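Local coordinates for SPbeta prophage-derived uncharacterized protein YonK (PDB 2H4O) that is of unknown function but assembles into an octamer and is encoded by the SPbeta prophage of Bacillus subtilis, at residues E24-E28 / A29-Y33. Sequence-based numbering, arbitrary orientation.
Sequences EQTKE and AEYTY
The Tyr-31 ring, its CG beside the backbone N (chi1 -56°), reaches along a beta hairpin to Thr-26, whose CB and OG1 meet the ring at its edge, OG1 lying 3.4 Å from CE2. The Glu-24 side chain runs extended past CG to the edge of the Tyr-33 ring, with OE1 3.1 Å from Tyr-33 OH, a possible hydrogen bond; the same OE1 accepts one from Ser-3 OG of a third subunit. Side chains alternate between the faces of such a hairpin, and the closer packing falls on that of Glu-24 and Tyr-31, whose backbones share only weak, bent hydrogen bonds. The face of Gln-25 and Glu-30, a non-hydrogen-bonded pair, is looser: Gln-25 is exposed and touches mainly through OE1, 3.4 Å from Glu-30 CG, while Glu-30 also packs on Glu-63 of a second subunit. Thr-26 N and Ala-29 O share a weak 3.0 Å bond across the mouth of the exposed turn. This turn connects strands 21-25 and 30-34; strand 14-16 lies antiparallel on the other side of 21-25. Strand 30-34, outermost within the chain, makes backbone hydrogen bonds from Thr-32 to the second subunit and leads into helix 35-40.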
ATOM      1  N   GLU A  24     -14.796 -12.246  17.204  1.00 65.44           N
ATOM      2  CA  GLU A  24     -14.116 -11.026  17.630  1.00 67.91           C
ATOM      3  C   GLU A  24     -14.858 -10.281  18.725  1.00 69.25           C
ATOM      4  O   GLU A  24     -16.073 -10.210  18.737  1.00 67.87           O
ATOM      5  CB  GLU A  24     -13.859 -10.055  16.452  1.00 68.46           C
ATOM      6  CG  GLU A  24     -15.092  -9.527  15.727  1.00 70.20           C
ATOM      7  CD  GLU A  24     -14.768  -8.498  14.635  1.00 70.78           C
ATOM      8  OE1 GLU A  24     -15.578  -8.298  13.713  1.00 72.62           O
ATOM      9  OE2 GLU A  24     -13.709  -7.869  14.691  1.00 71.42           O
ATOM     10  N   GLN A  25     -14.079  -9.713  19.635  1.00 72.08           N
ATOM     11  CA  GLN A  25     -14.578  -8.949  20.765  1.00 74.30           C
ATOM     12  C   GLN A  25     -14.544  -7.441  20.460  1.00 74.80           C
ATOM     13  O   GLN A  25     -13.516  -6.812  20.648  1.00 75.64           O
ATOM     14  CB  GLN A  25     -13.700  -9.265  21.982  1.00 76.24           C
ATOM     15  CG  GLN A  25     -14.032  -8.528  23.267  1.00 79.97           C
ATOM     16  CD  GLN A  25     -15.363  -8.956  23.877  1.00 82.71           C
ATOM     17  OE1 GLN A  25     -15.659 -10.146  23.967  1.00 84.25           O
ATOM     18  NE2 GLN A  25     -16.167  -7.983  24.308  1.00 83.19           N
ATOM     19  N   THR A  26     -15.653  -6.870  19.975  1.00 75.07           N
ATOM     20  CA  THR A  26     -15.720  -5.428  19.679  1.00 74.84           C
ATOM     21  C   THR A  26     -15.877  -4.667  20.984  1.00 75.18           C
ATOM     22  O   THR A  26     -16.002  -5.266  22.056  1.00 74.68           O
ATOM     23  CB  THR A  26     -16.948  -5.024  18.807  1.00 74.98           C
ATOM     24  OG1 THR A  26     -16.891  -5.658  17.528  1.00 75.93           O
ATOM     25  CG2 THR A  26     -16.960  -3.522  18.565  1.00 75.86           C
ATOM     26  N   LYS A  27     -15.881  -3.343  20.873  1.00 77.02           N
ATOM     27  CA  LYS A  27     -16.036  -2.433  22.009  1.00 78.89           C
ATOM     28  C   LYS A  27     -17.496  -2.398  22.496  1.00 79.39           C
ATOM     29  O   LYS A  27     -17.844  -1.641  23.410  1.00 79.86           O
ATOM     30  CB  LYS A  27     -15.599  -1.019  21.594  1.00 79.53           C
ATOM     31  CG  LYS A  27     -15.471   0.009  22.736  1.00 80.02           C
ATOM     32  CD  LYS A  27     -14.826   1.321  22.235  1.00 79.49           C
ATOM     33  CE  LYS A  27     -13.548   1.039  21.427  1.00 78.83           C
ATOM     34  NZ  LYS A  27     -12.575   0.174  22.159  1.00 77.96           N
ATOM     35  N   GLU A  28     -18.337  -3.225  21.876  1.00 79.91           N
ATOM     36  CA  GLU A  28     -19.753  -3.301  22.216  1.00 79.28           C
ATOM     37  C   GLU A  28     -20.140  -4.741  22.514  1.00 78.56           C
ATOM     38  O   GLU A  28     -20.365  -5.123  23.678  1.00 78.46           O
ATOM     39  CB  GLU A  28     -20.599  -2.774  21.049  1.00 79.48           C
ATOM     40  CG  GLU A  28     -19.772  -2.271  19.847  1.00 80.09           C
ATOM     41  CD  GLU A  28     -20.639  -1.692  18.726  1.00 80.49           C
ATOM     42  OE1 GLU A  28     -21.522  -0.855  19.040  1.00 79.19           O
ATOM     43  OE2 GLU A  28     -20.433  -2.064  17.537  1.00 80.52           O
ATOM     44  N   ALA A  29     -20.195  -5.545  21.458  1.00 76.42           N
ATOM     45  CA  ALA A  29     -20.576  -6.942  21.594  1.00 74.00           C
ATOM     46  C   ALA A  29     -19.446  -7.936  21.325  1.00 71.80           C
ATOM     47  O   ALA A  29     -18.278  -7.570  21.196  1.00 70.53           O
ATOM     48  CB  ALA A  29     -21.744  -7.230  20.659  1.00 74.62           C
ATOM     49  N   GLU A  30     -19.837  -9.204  21.264  1.00 69.96           N
ATOM     50  CA  GLU A  30     -18.950 -10.320  20.975  1.00 67.73           C
ATOM     51  C   GLU A  30     -19.602 -11.125  19.850  1.00 66.61           C
ATOM     52  O   GLU A  30     -20.416 -12.012  20.100  1.00 66.53           O
ATOM     53  CB  GLU A  30     -18.766 -11.205  22.202  1.00 67.78           C
ATOM     54  CG  GLU A  30     -17.648 -12.216  22.060  1.00 68.92           C
ATOM     55  CD  GLU A  30     -17.812 -13.437  22.953  1.00 69.32           C
ATOM     56  OE1 GLU A  30     -18.692 -14.288  22.656  1.00 69.31           O
ATOM     57  OE2 GLU A  30     -17.066 -13.547  23.946  1.00 68.10           O
ATOM     58  N   TYR A  31     -19.233 -10.790  18.614  1.00 65.89           N
ATOM     59  CA  TYR A  31     -19.742 -11.430  17.403  1.00 64.71           C
ATOM     60  C   TYR A  31     -19.070 -12.766  17.092  1.00 63.07           C
ATOM     61  O   TYR A  31     -17.894 -12.947  17.342  1.00 63.04           O
ATOM     62  CB  TYR A  31     -19.561 -10.488  16.217  1.00 65.86           C
ATOM     63  CG  TYR A  31     -20.213  -9.144  16.428  1.00 68.11           C
ATOM     64  CD1 TYR A  31     -21.575  -8.942  16.182  1.00 68.40           C
ATOM     65  CD2 TYR A  31     -19.481  -8.085  16.944  1.00 70.07           C
ATOM     66  CE1 TYR A  31     -22.192  -7.715  16.459  1.00 69.32           C
ATOM     67  CE2 TYR A  31     -20.085  -6.853  17.220  1.00 71.20           C
ATOM     68  CZ  TYR A  31     -21.438  -6.676  16.977  1.00 70.15           C
ATOM     69  OH  TYR A  31     -22.001  -5.454  17.260  1.00 70.70           O
ATOM     70  N   THR A  32     -19.833 -13.705  16.549  1.00 60.29           N
ATOM     71  CA  THR A  32     -19.309 -15.015  16.218  1.00 57.95           C
ATOM     72  C   THR A  32     -19.691 -15.352  14.803  1.00 57.84           C
ATOM     73  O   THR A  32     -20.859 -15.336  14.447  1.00 58.70           O
ATOM     74  CB  THR A  32     -19.870 -16.083  17.129  1.00 56.93           C
ATOM     75  OG1 THR A  32     -19.370 -15.880  18.450  1.00 54.51           O
ATOM     76  CG2 THR A  32     -19.496 -17.460  16.633  1.00 56.01           C
ATOM     77  N   TYR A  33     -18.689 -15.640  13.989  1.00 57.47           N
ATOM     78  CA  TYR A  33     -18.914 -15.960  12.592  1.00 57.16           C
ATOM     79  C   TYR A  33     -18.502 -17.415  12.422  1.00 58.04           C
ATOM     80  O   TYR A  33     -17.580 -17.881  13.083  1.00 57.23           O
ATOM     81  CB  TYR A  33     -18.030 -15.059  11.701  1.00 55.61           C
ATOM     82  CG  TYR A  33     -18.113 -13.571  12.000  1.00 53.17           C
ATOM     83  CD1 TYR A  33     -19.155 -12.789  11.503  1.00 52.53           C
ATOM     84  CD2 TYR A  33     -17.168 -12.958  12.808  1.00 51.70           C
ATOM     85  CE1 TYR A  33     -19.248 -11.438  11.808  1.00 51.50           C
ATOM     86  CE2 TYR A  33     -17.251 -11.618  13.115  1.00 51.11           C
ATOM     87  CZ  TYR A  33     -18.286 -10.859  12.608  1.00 51.64           C
ATOM     88  OH  TYR A  33     -18.309  -9.499  12.858  1.00 52.27           O
TER